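Local coordinates for protein putative metal-dependent hydrolase (Bacillus subtilis, PDB 6KNS) that probably acts as a zinc-dependent hydrolase of the metallo-beta-lactamase fold, possibly with a role in processing the 3' ends of tRNA precursors, at residues E181-A186 and L215-H220; I12-G17 and N240-G245; L58-L63 and T93-G98. All coordinates share one frame; numbering follows the deposited sequence.

How the contacts relate
Contact 2 joins regions near the two ends of the chain and brackets the other two: I12-G17 comes first, contact 3 closes early, contact 1 follows, and N240-G245 comes last. Contacts 1 and 2 touch, their centres about 10 Å apart, because strands 212-216 and 238-241 are neighbours in one mixed sheet. Contact 3 lies across the molecule, its centre about 26 Å from that of contact 1 and about 21 Å from that of contact 2. Its strands, 60-62 and 94-98, share the other mixed sheet with strand 7-13. Contact 2 thus reaches both sheets of the metallo-beta-lactamase sandwich, contact 1 carries a zinc ligand, and contact 3 holds a calcium ligand, D59, just before strand 60-62.

Contact 1 (E181-A186 and L215-H220); sequences ECNFYA and LTHLPH. With ZN (zinc ion), chain G.
H217 directs its side chain at the end of strand 177-181, its CB 3.9 Å from the CB of E181. The imidazole leaves that CB with CG anti to the backbone N (chi1 -151°), which carries NE2 out to zinc, bound at 2.1 Å. The ND1 side of the ring faces N183: CG of the N183 amide lies in the imidazole plane at the ring edge, 3.7 Å from H217 ND1, with the two flat groups turned 67° apart. In E181, CG sits between the backbone N and the carbonyl carbon, and the chain bends at chi2 so that OE2 hydrogen-bonds H195 ND1 and OE1 hydrogen-bonds M196 N; OE1 also takes a weak, long bond from the backbone N of N183.

Two parallel strands of the metallo-beta-lactamase fold end here; the loop after strand 212-216 supplies H217 to the dinuclear zinc site, and the loop after strand 177-181 packs against it. D69, H70 and D161 complete the coordination of the metal held by H217. The strands meet through C182 N and T216 O, 2.7 Å apart in a bent hydrogen bond whose donor is tilted out of the carbonyl plane. Behind it C182 CB packs on L215 CB at 4.0 Å, and its SG reaches L215 CD2; both residues also touch L227 of helix 225-231. Farther along, P219 CB lies 3.4 Å from the carbonyl O of N183. CG of P219 approaches the Y185 ring obliquely, 3.7 Å from CE1, while the Y185 hydroxyl is hydrogen-bonded to the backbone O of F221.

Contact 2 (I12-G17 and N240-G245); sequences IGCYGG and NIAKSG
C14 points its side chain at A242 and K243, and its two atoms meet different things. CB lies 3.7 Å from the CB of A242, a small apolar contact between two short side chains. From there SG turns into the position between the backbone N and the carbonyl carbon (chi1 63°), which lays it alongside the passing backbone: it is 3.7 Å from the O of A242 and equally close to the CA of K243. Sulfur thus ends against the main chain, while the K243 side chain sets off away from I12-G17.

One residue on, S244 makes the polar half of the contact. With OG beside its own backbone N, the hydroxyl gives its hydrogen to the carbonyl O of I12 at 2.8 Å, approaching from above the carbonyl plane, 46° out of it. A water donates to the same S244 OG at 2.8 Å and accepts a weak bond from C14 N at 3.3 Å, bridging the hydroxyl to the backbone beyond the strand.

I12 and G13 together face G27 in a classic beta bulge where strand 7-13 runs out. The 242-245 connection leaves strand 238-241 of one sheet and leads to strand 247-249, which belongs to the same sheet as strand 7-13, so the contact lies where the chain crosses from one layer of the sandwich to the other. Its chemistry is divided accordingly: the thiol and methyl groups of C14 and A242 pack in a buried spot, whereas the partly exposed S244 hydroxyl, donating to I12 O and accepting from water, has its rotation fixed by the bond it gives.

Contact 3 (L58-L63 and T93-G98); sequences LDAVIL and TLPIYG. With CA (calcium ion), chain F.
A beta-alpha-beta crossover brings V61 beside I96: strands 60-62 and 94-98 run parallel, 14° apart, with helix 74-86 in the connection between them. V61 uses both backbone polar atoms, its N bonding to P95 O at 3.1 Å and its O accepting from Y97 N at 2.9 Å. L63 N then reaches Y97 O at 3.0 Å.

On one face V61 and I96 lie side by side, CG1 of V61 being 4.1 Å from CG2 of I96, and V61 also touches L77 of the helix. On the other face I62 CG1 meets Y97 CB at 3.9 Å. Here Y97 CG is anti to the carbonyl carbon (chi1 -67°), so that the ring stands out from the sheet, leaning back toward A60, with its edge to V61 O and A60 CB. L94 CD1 lies 3.3 Å from L58 O.

Turned away from strand 94-98, D59 binds calcium through OD2 at 2.6 Å, with the backbone carbonyl O atoms of K57 and D34 and a water; S36 N also donates to OD2. Beyond strand 60-62 the chain runs into the zinc ligands H65, H67, D69 and H70, the HxHxDH motif typical of metallo-beta-lactamase-fold enzymes.

Contact 1 (E181-A186 and L215-H220)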
ATOM      1  N   GLU A 181      16.561  -2.411  12.299  1.00 21.19           N
ATOM      2  CA  GLU A 181      16.712  -2.062  10.924  1.00 21.36           C
ATOM      3  C   GLU A 181      18.148  -2.450  10.524  1.00 21.95           C
ATOM      4  O   GLU A 181      19.067  -2.475  11.359  1.00 22.10           O
ATOM      5  CB  GLU A 181      16.389  -0.575  10.718  1.00 21.35           C
ATOM      6  CG  GLU A 181      17.466   0.439  11.068  1.00 23.28           C
ATOM      7  CD  GLU A 181      17.846   1.265   9.837  1.00 25.23           C
ATOM      8  OE1 GLU A 181      18.718   0.812   9.043  1.00 25.46           O
ATOM      9  OE2 GLU A 181      17.234   2.346   9.652  1.00 23.75           O
ATOM     10  N   CYS A 182      18.312  -2.808   9.264  1.00 21.51           N
ATOM     11  CA  CYS A 182      19.599  -3.171   8.752  1.00 22.21           C
ATOM     12  C   CYS A 182      19.617  -2.935   7.261  1.00 21.68           C
ATOM     13  O   CYS A 182      19.735  -3.860   6.493  1.00 22.69           O
ATOM     14  CB  CYS A 182      19.837  -4.639   9.092  1.00 23.10           C
ATOM     15  SG  CYS A 182      21.479  -5.241   8.757  1.00 27.96           S
ATOM     16  N   ASN A 183      19.505  -1.689   6.850  1.00 21.02           N
ATOM     17  CA  ASN A 183      19.328  -1.363   5.446  1.00 20.93           C
ATOM     18  C   ASN A 183      20.639  -1.433   4.647  1.00 21.77           C
ATOM     19  O   ASN A 183      20.589  -1.392   3.436  1.00 20.84           O
ATOM     20  CB  ASN A 183      18.710   0.040   5.312  1.00 20.25           C
ATOM     21  CG  ASN A 183      17.761   0.157   4.106  1.00 22.78           C
ATOM     22  OD1 ASN A 183      18.026  -0.375   3.019  1.00 26.16           O
ATOM     23  ND2 ASN A 183      16.662   0.809   4.303  1.00 20.05           N
ATOM     24  N   PHE A 184      21.793  -1.513   5.331  1.00 21.99           N
ATOM     25  CA  PHE A 184      23.120  -1.506   4.691  1.00 23.19           C
ATOM     26  C   PHE A 184      24.022  -2.657   5.122  1.00 23.90           C
ATOM     27  O   PHE A 184      23.863  -3.173   6.222  1.00 23.65           O
ATOM     28  CB  PHE A 184      23.830  -0.171   4.977  1.00 24.58           C
ATOM     29  CG  PHE A 184      23.247   0.988   4.222  1.00 24.90           C
ATOM     30  CD1 PHE A 184      23.793   1.399   3.044  1.00 29.92           C
ATOM     31  CD2 PHE A 184      22.140   1.652   4.696  1.00 27.04           C
ATOM     32  CE1 PHE A 184      23.232   2.484   2.329  1.00 31.75           C
ATOM     33  CE2 PHE A 184      21.566   2.713   3.996  1.00 26.34           C
ATOM     34  CZ  PHE A 184      22.115   3.136   2.827  1.00 28.82           C
ATOM     35  N   TYR A 185      24.965  -3.047   4.244  1.00 24.42           N
ATOM     36  CA  TYR A 185      25.914  -4.139   4.492  1.00 24.92           C
ATOM     37  C   TYR A 185      27.109  -3.612   5.282  1.00 26.28           C
ATOM     38  O   TYR A 185      27.294  -2.404   5.411  1.00 26.32           O
ATOM     39  CB  TYR A 185      26.366  -4.788   3.160  1.00 25.17           C
ATOM     40  CG  TYR A 185      25.221  -5.538   2.475  1.00 23.62           C
ATOM     41  CD1 TYR A 185      24.339  -4.894   1.603  1.00 22.84           C
ATOM     42  CD2 TYR A 185      24.963  -6.875   2.779  1.00 24.55           C
ATOM     43  CE1 TYR A 185      23.272  -5.589   1.001  1.00 21.42           C
ATOM     44  CE2 TYR A 185      23.909  -7.576   2.197  1.00 24.45           C
ATOM     45  CZ  TYR A 185      23.051  -6.917   1.323  1.00 23.06           C
ATOM     46  OH  TYR A 185      22.031  -7.609   0.745  1.00 20.97           O
ATOM     47  N   ALA A 186      27.927  -4.530   5.785  1.00 27.34           N
ATOM     48  CA  ALA A 186      29.005  -4.227   6.736  1.00 28.01           C
ATOM     49  C   ALA A 186      30.007  -3.249   6.183  1.00 29.61           C
ATOM     50  O   ALA A 186      30.568  -2.462   6.931  1.00 29.39           O
ATOM     51  CB  ALA A 186      29.735  -5.535   7.172  1.00 28.86           C
ATOM     52  N   LEU A 215      17.008  -8.964  11.850  1.00 20.65           N
ATOM     53  CA  LEU A 215      17.397  -7.921  10.951  1.00 20.61           C
ATOM     54  C   LEU A 215      16.272  -7.648   9.969  1.00 20.26           C
ATOM     55  O   LEU A 215      15.748  -8.562   9.350  1.00 21.10           O
ATOM     56  CB  LEU A 215      18.675  -8.348  10.213  1.00 20.92           C
ATOM     57  CG  LEU A 215      19.871  -8.710  11.116  1.00 21.63           C
ATOM     58  CD1 LEU A 215      21.066  -9.216  10.260  1.00 21.61           C
ATOM     59  CD2 LEU A 215      20.305  -7.532  12.005  1.00 20.63           C
ATOM     60  N   THR A 216      15.923  -6.383   9.788  1.00 20.63           N
ATOM     61  CA  THR A 216      14.799  -6.017   8.947  1.00 19.40           C
ATOM     62  C   THR A 216      15.073  -4.689   8.182  1.00 19.52           C
ATOM     63  O   THR A 216      16.211  -4.178   8.146  1.00 19.52           O
ATOM     64  CB  THR A 216      13.523  -5.979   9.825  1.00 19.74           C
ATOM     65  OG1 THR A 216      12.369  -5.810   8.994  1.00 19.61           O
ATOM     66  CG2 THR A 216      13.581  -4.842  10.882  1.00 20.07           C
ATOM     67  N   HIS A 217      14.046  -4.161   7.531  1.00 19.25           N
ATOM     68  CA  HIS A 217      14.163  -2.949   6.714  1.00 18.46           C
ATOM     69  C   HIS A 217      15.222  -3.168   5.650  1.00 19.35           C
ATOM     70  O   HIS A 217      16.122  -2.361   5.465  1.00 20.29           O
ATOM     71  CB  HIS A 217      14.493  -1.749   7.573  1.00 18.52           C
ATOM     72  CG  HIS A 217      13.973  -0.463   7.037  1.00 19.34           C
ATOM     73  ND1 HIS A 217      14.668   0.294   6.118  1.00 17.42           N
ATOM     74  CD2 HIS A 217      12.795   0.181   7.260  1.00 18.04           C
ATOM     75  CE1 HIS A 217      13.961   1.376   5.832  1.00 19.71           C
ATOM     76  NE2 HIS A 217      12.818   1.329   6.508  1.00 21.36           N
ATOM     77  N   LEU A 218      15.049  -4.268   4.931  1.00 19.35           N
ATOM     78  CA  LEU A 218      16.091  -4.883   4.123  1.00 19.12           C
ATOM     79  C   LEU A 218      16.328  -4.145   2.810  1.00 19.65           C
ATOM     80  O   LEU A 218      15.417  -3.505   2.282  1.00 18.28           O
ATOM     81  CB  LEU A 218      15.705  -6.330   3.817  1.00 18.25           C
ATOM     82  CG  LEU A 218      15.480  -7.223   5.020  1.00 18.37           C
ATOM     83  CD1 LEU A 218      14.916  -8.629   4.551  1.00 18.47           C
ATOM     84  CD2 LEU A 218      16.777  -7.318   5.837  1.00 18.44           C
ATOM     85  N   PRO A 219      17.558  -4.244   2.274  1.00 20.13           N
ATOM     86  CA  PRO A 219      17.900  -3.587   1.010  1.00 20.82           C
ATOM     87  C   PRO A 219      17.442  -4.391  -0.208  1.00 21.46           C
ATOM     88  O   PRO A 219      17.065  -5.533  -0.077  1.00 21.19           O
ATOM     89  CB  PRO A 219      19.426  -3.537   1.046  1.00 21.90           C
ATOM     90  CG  PRO A 219      19.827  -4.719   1.888  1.00 20.88           C
ATOM     91  CD  PRO A 219      18.727  -4.852   2.925  1.00 20.47           C
ATOM     92  N   HIS A 220      17.469  -3.772  -1.381  1.00 22.51           N
ATOM     93  CA  HIS A 220      17.038  -4.393  -2.620  1.00 23.51           C
ATOM     94  C   HIS A 220      18.241  -4.788  -3.497  1.00 24.66           C
ATOM     95  O   HIS A 220      18.141  -4.785  -4.717  1.00 26.56           O
ATOM     96  CB  HIS A 220      16.105  -3.408  -3.379  1.00 23.16           C
ATOM     97  CG  HIS A 220      14.875  -3.059  -2.595  1.00 23.13           C
ATOM     98  ND1 HIS A 220      13.677  -3.717  -2.769  1.00 23.85           N
ATOM     99  CD2 HIS A 220      14.677  -2.187  -1.580  1.00 22.04           C
ATOM    100  CE1 HIS A 220      12.786  -3.246  -1.917  1.00 23.32           C
ATOM    101  NE2 HIS A 220      13.360  -2.304  -1.192  1.00 22.01           N
TER
HETATM  102 ZN    ZN G 303      11.796   3.160   6.717  1.00 29.88          ZN

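Contact 2 (I12-G17 and N240-G245)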
ATOM      1  N   ILE A  12       4.986  -8.763   9.222  1.00 19.04           N
ATOM      2  CA  ILE A  12       4.003  -8.651   8.141  1.00 18.19           C
ATOM      3  C   ILE A  12       4.709  -8.154   6.914  1.00 18.60           C
ATOM      4  O   ILE A  12       4.447  -8.629   5.816  1.00 18.45           O
ATOM      5  CB  ILE A  12       2.851  -7.724   8.483  1.00 17.85           C
ATOM      6  CG1 ILE A  12       2.202  -8.173   9.788  1.00 19.07           C
ATOM      7  CG2 ILE A  12       1.814  -7.727   7.330  1.00 16.38           C
ATOM      8  CD1 ILE A  12       1.615  -9.574   9.766  1.00 17.40           C
ATOM      9  N   GLY A  13       5.647  -7.219   7.089  1.00 18.33           N
ATOM     10  CA  GLY A  13       6.467  -6.793   5.932  1.00 18.30           C
ATOM     11  C   GLY A  13       7.777  -6.217   6.434  1.00 18.21           C
ATOM     12  O   GLY A  13       7.846  -5.680   7.540  1.00 17.87           O
ATOM     13  N   CYS A  14       8.804  -6.321   5.631  1.00 18.21           N
ATOM     14  CA  CYS A  14      10.148  -6.109   6.152  1.00 19.58           C
ATOM     15  C   CYS A  14      11.136  -5.412   5.218  1.00 19.30           C
ATOM     16  O   CYS A  14      12.311  -5.222   5.617  1.00 19.95           O
ATOM     17  CB  CYS A  14      10.729  -7.461   6.605  1.00 20.27           C
ATOM     18  SG  CYS A  14      10.894  -8.558   5.251  1.00 23.66           S
ATOM     19  N   TYR A  15      10.697  -5.003   4.018  1.00 18.48           N
ATOM     20  CA  TYR A  15      11.570  -4.236   3.118  1.00 18.27           C
ATOM     21  C   TYR A  15      11.676  -2.752   3.420  1.00 18.03           C
ATOM     22  O   TYR A  15      10.692  -2.103   3.808  1.00 17.70           O
ATOM     23  CB  TYR A  15      11.191  -4.440   1.632  1.00 18.75           C
ATOM     24  CG  TYR A  15      11.780  -5.737   1.094  1.00 18.15           C
ATOM     25  CD1 TYR A  15      13.025  -5.760   0.494  1.00 19.92           C
ATOM     26  CD2 TYR A  15      11.101  -6.924   1.243  1.00 19.31           C
ATOM     27  CE1 TYR A  15      13.580  -6.937   0.064  1.00 20.72           C
ATOM     28  CE2 TYR A  15      11.634  -8.126   0.816  1.00 22.35           C
ATOM     29  CZ  TYR A  15      12.883  -8.121   0.238  1.00 22.69           C
ATOM     30  OH  TYR A  15      13.386  -9.292  -0.235  1.00 25.58           O
ATOM     31  N   GLY A  16      12.867  -2.193   3.205  1.00 17.93           N
ATOM     32  CA  GLY A  16      13.060  -0.775   3.380  1.00 18.36           C
ATOM     33  C   GLY A  16      12.620  -0.038   2.125  1.00 18.49           C
ATOM     34  O   GLY A  16      12.886  -0.507   1.050  1.00 19.39           O
ATOM     35  N   GLY A  17      11.951   1.104   2.276  1.00 19.10           N
ATOM     36  CA  GLY A  17      11.654   2.021   1.182  1.00 18.79           C
ATOM     37  C   GLY A  17      10.407   1.687   0.367  1.00 19.32           C
ATOM     38  O   GLY A  17       9.479   2.500   0.262  1.00 19.71           O
ATOM     39  N   ASN A 240      18.551 -13.737  12.911  1.00 23.89           N
ATOM     40  CA  ASN A 240      17.700 -14.090  11.792  1.00 24.15           C
ATOM     41  C   ASN A 240      17.451 -12.897  10.872  1.00 23.05           C
ATOM     42  O   ASN A 240      17.573 -11.735  11.264  1.00 22.30           O
ATOM     43  CB  ASN A 240      16.354 -14.619  12.304  1.00 24.15           C
ATOM     44  CG  ASN A 240      16.524 -15.887  13.110  1.00 26.34           C
ATOM     45  OD1 ASN A 240      16.953 -16.883  12.574  1.00 28.26           O
ATOM     46  ND2 ASN A 240      16.228 -15.843  14.398  1.00 26.85           N
ATOM     47  N   ILE A 241      17.106 -13.226   9.638  1.00 22.80           N
ATOM     48  CA  ILE A 241      16.674 -12.268   8.625  1.00 21.32           C
ATOM     49  C   ILE A 241      15.143 -12.283   8.625  1.00 21.03           C
ATOM     50  O   ILE A 241      14.523 -13.329   8.519  1.00 21.32           O
ATOM     51  CB  ILE A 241      17.192 -12.669   7.227  1.00 22.00           C
ATOM     52  CG1 ILE A 241      18.735 -12.819   7.232  1.00 23.80           C
ATOM     53  CG2 ILE A 241      16.788 -11.630   6.165  1.00 19.35           C
ATOM     54  CD1 ILE A 241      19.428 -11.607   7.864  1.00 23.27           C
ATOM     55  N   ALA A 242      14.544 -11.108   8.738  1.00 20.56           N
ATOM     56  CA  ALA A 242      13.102 -10.935   8.706  1.00 20.68           C
ATOM     57  C   ALA A 242      12.520 -11.383   7.342  1.00 20.06           C
ATOM     58  O   ALA A 242      13.169 -11.222   6.330  1.00 19.89           O
ATOM     59  CB  ALA A 242      12.765  -9.439   8.948  1.00 19.03           C
ATOM     60  N   LYS A 243      11.303 -11.922   7.335  1.00 20.24           N
ATOM     61  CA  LYS A 243      10.515 -12.139   6.105  1.00 20.24           C
ATOM     62  C   LYS A 243       9.048 -12.082   6.496  1.00 20.23           C
ATOM     63  O   LYS A 243       8.728 -12.323   7.659  1.00 20.54           O
ATOM     64  CB  LYS A 243      10.852 -13.504   5.462  1.00 21.59           C
ATOM     65  CG  LYS A 243      10.571 -14.777   6.376  1.00 23.43           C
ATOM     66  CD  LYS A 243      10.525 -16.120   5.568  1.00 26.24           C
ATOM     67  CE  LYS A 243      11.837 -16.405   4.867  1.00 25.30           C
ATOM     68  NZ  LYS A 243      11.802 -17.721   4.130  1.00 27.25           N
ATOM     69  N   SER A 244       8.139 -11.766   5.576  1.00 20.54           N
ATOM     70  CA  SER A 244       6.704 -11.821   5.914  1.00 21.34           C
ATOM     71  C   SER A 244       6.428 -13.218   6.427  1.00 21.79           C
ATOM     72  O   SER A 244       6.900 -14.171   5.851  1.00 22.49           O
ATOM     73  CB  SER A 244       5.777 -11.532   4.705  1.00 21.81           C
ATOM     74  OG  SER A 244       5.982 -10.221   4.178  1.00 24.21           O
ATOM     75  N   GLY A 245       5.724 -13.332   7.543  1.00 22.10           N
ATOM     76  CA  GLY A 245       5.405 -14.633   8.120  1.00 22.24           C
ATOM     77  C   GLY A 245       6.340 -15.099   9.216  1.00 22.42           C
ATOM     78  O   GLY A 245       6.052 -16.072   9.943  1.00 22.72           O
TER
HETATM   79  O   HOH W   1       7.899  -8.480   3.250  1.00 17.21           O

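Contact 3 (L58-L63 and T93-G98)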
ATOM      1  N   LEU A  58      -8.467  -5.963  14.907  1.00 26.22           N
ATOM      2  CA  LEU A  58      -7.268  -5.206  15.186  1.00 25.10           C
ATOM      3  C   LEU A  58      -7.589  -4.165  16.270  1.00 24.53           C
ATOM      4  O   LEU A  58      -8.521  -3.390  16.116  1.00 25.71           O
ATOM      5  CB  LEU A  58      -6.802  -4.570  13.877  1.00 24.63           C
ATOM      6  CG  LEU A  58      -5.422  -3.943  13.785  1.00 25.70           C
ATOM      7  CD1 LEU A  58      -4.315  -5.040  13.891  1.00 24.11           C
ATOM      8  CD2 LEU A  58      -5.370  -3.182  12.465  1.00 22.76           C
ATOM      9  N   ASP A  59      -6.860  -4.167  17.377  1.00 23.92           N
ATOM     10  CA  ASP A  59      -7.171  -3.298  18.504  1.00 24.60           C
ATOM     11  C   ASP A  59      -6.476  -1.946  18.451  1.00 24.05           C
ATOM     12  O   ASP A  59      -6.995  -0.967  18.974  1.00 24.64           O
ATOM     13  CB  ASP A  59      -6.797  -3.966  19.824  1.00 25.73           C
ATOM     14  CG  ASP A  59      -7.560  -5.273  20.057  1.00 27.62           C
ATOM     15  OD1 ASP A  59      -8.667  -5.252  20.645  1.00 28.34           O
ATOM     16  OD2 ASP A  59      -7.066  -6.314  19.621  1.00 26.51           O
ATOM     17  N   ALA A  60      -5.282  -1.881  17.875  1.00 22.48           N
ATOM     18  CA  ALA A  60      -4.579  -0.606  17.822  1.00 21.93           C
ATOM     19  C   ALA A  60      -3.459  -0.675  16.827  1.00 20.26           C
ATOM     20  O   ALA A  60      -3.011  -1.751  16.474  1.00 20.87           O
ATOM     21  CB  ALA A  60      -4.044  -0.223  19.225  1.00 22.98           C
ATOM     22  N   VAL A  61      -3.060   0.491  16.351  1.00 19.65           N
ATOM     23  CA  VAL A  61      -1.924   0.665  15.483  1.00 18.47           C
ATOM     24  C   VAL A  61      -1.008   1.684  16.161  1.00 19.34           C
ATOM     25  O   VAL A  61      -1.485   2.594  16.819  1.00 19.33           O
ATOM     26  CB  VAL A  61      -2.350   1.204  14.122  1.00 18.00           C
ATOM     27  CG1 VAL A  61      -1.125   1.458  13.217  1.00 16.24           C
ATOM     28  CG2 VAL A  61      -3.344   0.242  13.442  1.00 17.08           C
ATOM     29  N   ILE A  62       0.303   1.522  15.990  1.00 19.16           N
ATOM     30  CA  ILE A  62       1.275   2.543  16.404  1.00 19.41           C
ATOM     31  C   ILE A  62       2.314   2.699  15.305  1.00 18.53           C
ATOM     32  O   ILE A  62       2.745   1.691  14.707  1.00 18.95           O
ATOM     33  CB  ILE A  62       1.944   2.223  17.776  1.00 19.96           C
ATOM     34  CG1 ILE A  62       2.922   3.327  18.177  1.00 20.63           C
ATOM     35  CG2 ILE A  62       2.732   0.925  17.735  1.00 21.35           C
ATOM     36  CD1 ILE A  62       3.220   3.296  19.698  1.00 22.59           C
ATOM     37  N   LEU A  63       2.668   3.953  15.048  1.00 18.28           N
ATOM     38  CA  LEU A  63       3.516   4.376  13.957  1.00 17.89           C
ATOM     39  C   LEU A  63       4.822   5.006  14.457  1.00 19.12           C
ATOM     40  O   LEU A  63       4.799   5.936  15.239  1.00 19.26           O
ATOM     41  CB  LEU A  63       2.774   5.427  13.141  1.00 17.47           C
ATOM     42  CG  LEU A  63       1.457   4.939  12.551  1.00 16.53           C
ATOM     43  CD1 LEU A  63       0.818   6.102  11.767  1.00 16.40           C
ATOM     44  CD2 LEU A  63       1.654   3.677  11.637  1.00 12.65           C
ATOM     45  N   THR A  93     -14.013   2.511  17.306  1.00 33.62           N
ATOM     46  CA  THR A  93     -12.992   3.322  16.702  1.00 29.91           C
ATOM     47  C   THR A  93     -11.626   2.677  16.966  1.00 27.93           C
ATOM     48  O   THR A  93     -11.289   2.285  18.081  1.00 28.03           O
ATOM     49  CB  THR A  93     -13.080   4.762  17.265  1.00 29.73           C
ATOM     50  OG1 THR A  93     -14.433   5.178  17.149  1.00 29.32           O
ATOM     51  CG2 THR A  93     -12.214   5.735  16.504  1.00 27.60           C
ATOM     52  N   LEU A  94     -10.851   2.524  15.914  1.00 25.85           N
ATOM     53  CA  LEU A  94      -9.526   1.937  16.051  1.00 23.97           C
ATOM     54  C   LEU A  94      -8.587   3.093  16.409  1.00 22.88           C
ATOM     55  O   LEU A  94      -8.508   4.049  15.647  1.00 22.20           O
ATOM     56  CB  LEU A  94      -9.102   1.318  14.745  1.00 23.04           C
ATOM     57  CG  LEU A  94      -7.654   0.872  14.647  1.00 22.36           C
ATOM     58  CD1 LEU A  94      -7.414  -0.334  15.605  1.00 21.32           C
ATOM     59  CD2 LEU A  94      -7.311   0.553  13.183  1.00 20.11           C
ATOM     60  N   PRO A  95      -7.886   3.004  17.559  1.00 22.35           N
ATOM     61  CA  PRO A  95      -6.903   4.040  17.886  1.00 22.32           C
ATOM     62  C   PRO A  95      -5.628   3.845  17.031  1.00 21.68           C
ATOM     63  O   PRO A  95      -5.147   2.711  16.878  1.00 21.44           O
ATOM     64  CB  PRO A  95      -6.632   3.864  19.397  1.00 23.00           C
ATOM     65  CG  PRO A  95      -7.100   2.407  19.739  1.00 24.31           C
ATOM     66  CD  PRO A  95      -8.174   2.084  18.681  1.00 24.00           C
ATOM     67  N   ILE A  96      -5.132   4.941  16.463  1.00 20.31           N
ATOM     68  CA  ILE A  96      -3.851   4.959  15.781  1.00 19.20           C
ATOM     69  C   ILE A  96      -2.949   5.953  16.512  1.00 19.87           C
ATOM     70  O   ILE A  96      -3.203   7.155  16.481  1.00 19.91           O
ATOM     71  CB  ILE A  96      -3.967   5.354  14.307  1.00 18.16           C
ATOM     72  CG1 ILE A  96      -4.963   4.456  13.573  1.00 18.44           C
ATOM     73  CG2 ILE A  96      -2.576   5.236  13.606  1.00 16.31           C
ATOM     74  CD1 ILE A  96      -5.195   4.853  12.129  1.00 15.70           C
ATOM     75  N   TYR A  97      -1.948   5.413  17.210  1.00 20.16           N
ATOM     76  CA  TYR A  97      -0.944   6.167  17.971  1.00 20.87           C
ATOM     77  C   TYR A  97       0.197   6.632  17.054  1.00 20.86           C
ATOM     78  O   TYR A  97       0.725   5.852  16.266  1.00 19.63           O
ATOM     79  CB  TYR A  97      -0.340   5.283  19.092  1.00 21.84           C
ATOM     80  CG  TYR A  97      -1.345   4.929  20.158  1.00 22.98           C
ATOM     81  CD1 TYR A  97      -1.590   5.806  21.193  1.00 26.41           C
ATOM     82  CD2 TYR A  97      -2.114   3.774  20.082  1.00 24.31           C
ATOM     83  CE1 TYR A  97      -2.538   5.534  22.171  1.00 29.13           C
ATOM     84  CE2 TYR A  97      -3.099   3.481  21.074  1.00 26.40           C
ATOM     85  CZ  TYR A  97      -3.291   4.385  22.090  1.00 28.48           C
ATOM     86  OH  TYR A  97      -4.197   4.197  23.062  1.00 32.26           O
ATOM     87  N   GLY A  98       0.596   7.887  17.194  1.00 21.38           N
ATOM     88  CA  GLY A  98       1.713   8.435  16.416  1.00 21.05           C
ATOM     89  C   GLY A  98       2.284   9.642  17.115  1.00 21.91           C
ATOM     90  O   GLY A  98       1.685  10.149  18.038  1.00 22.37           O
TER
HETATM   91 CA    CA F 302      -9.018  -7.968  19.164  1.00 63.01          CA
HETATM   92  O   HOH W   2      -7.120  -9.239  18.055  1.00 35.22           O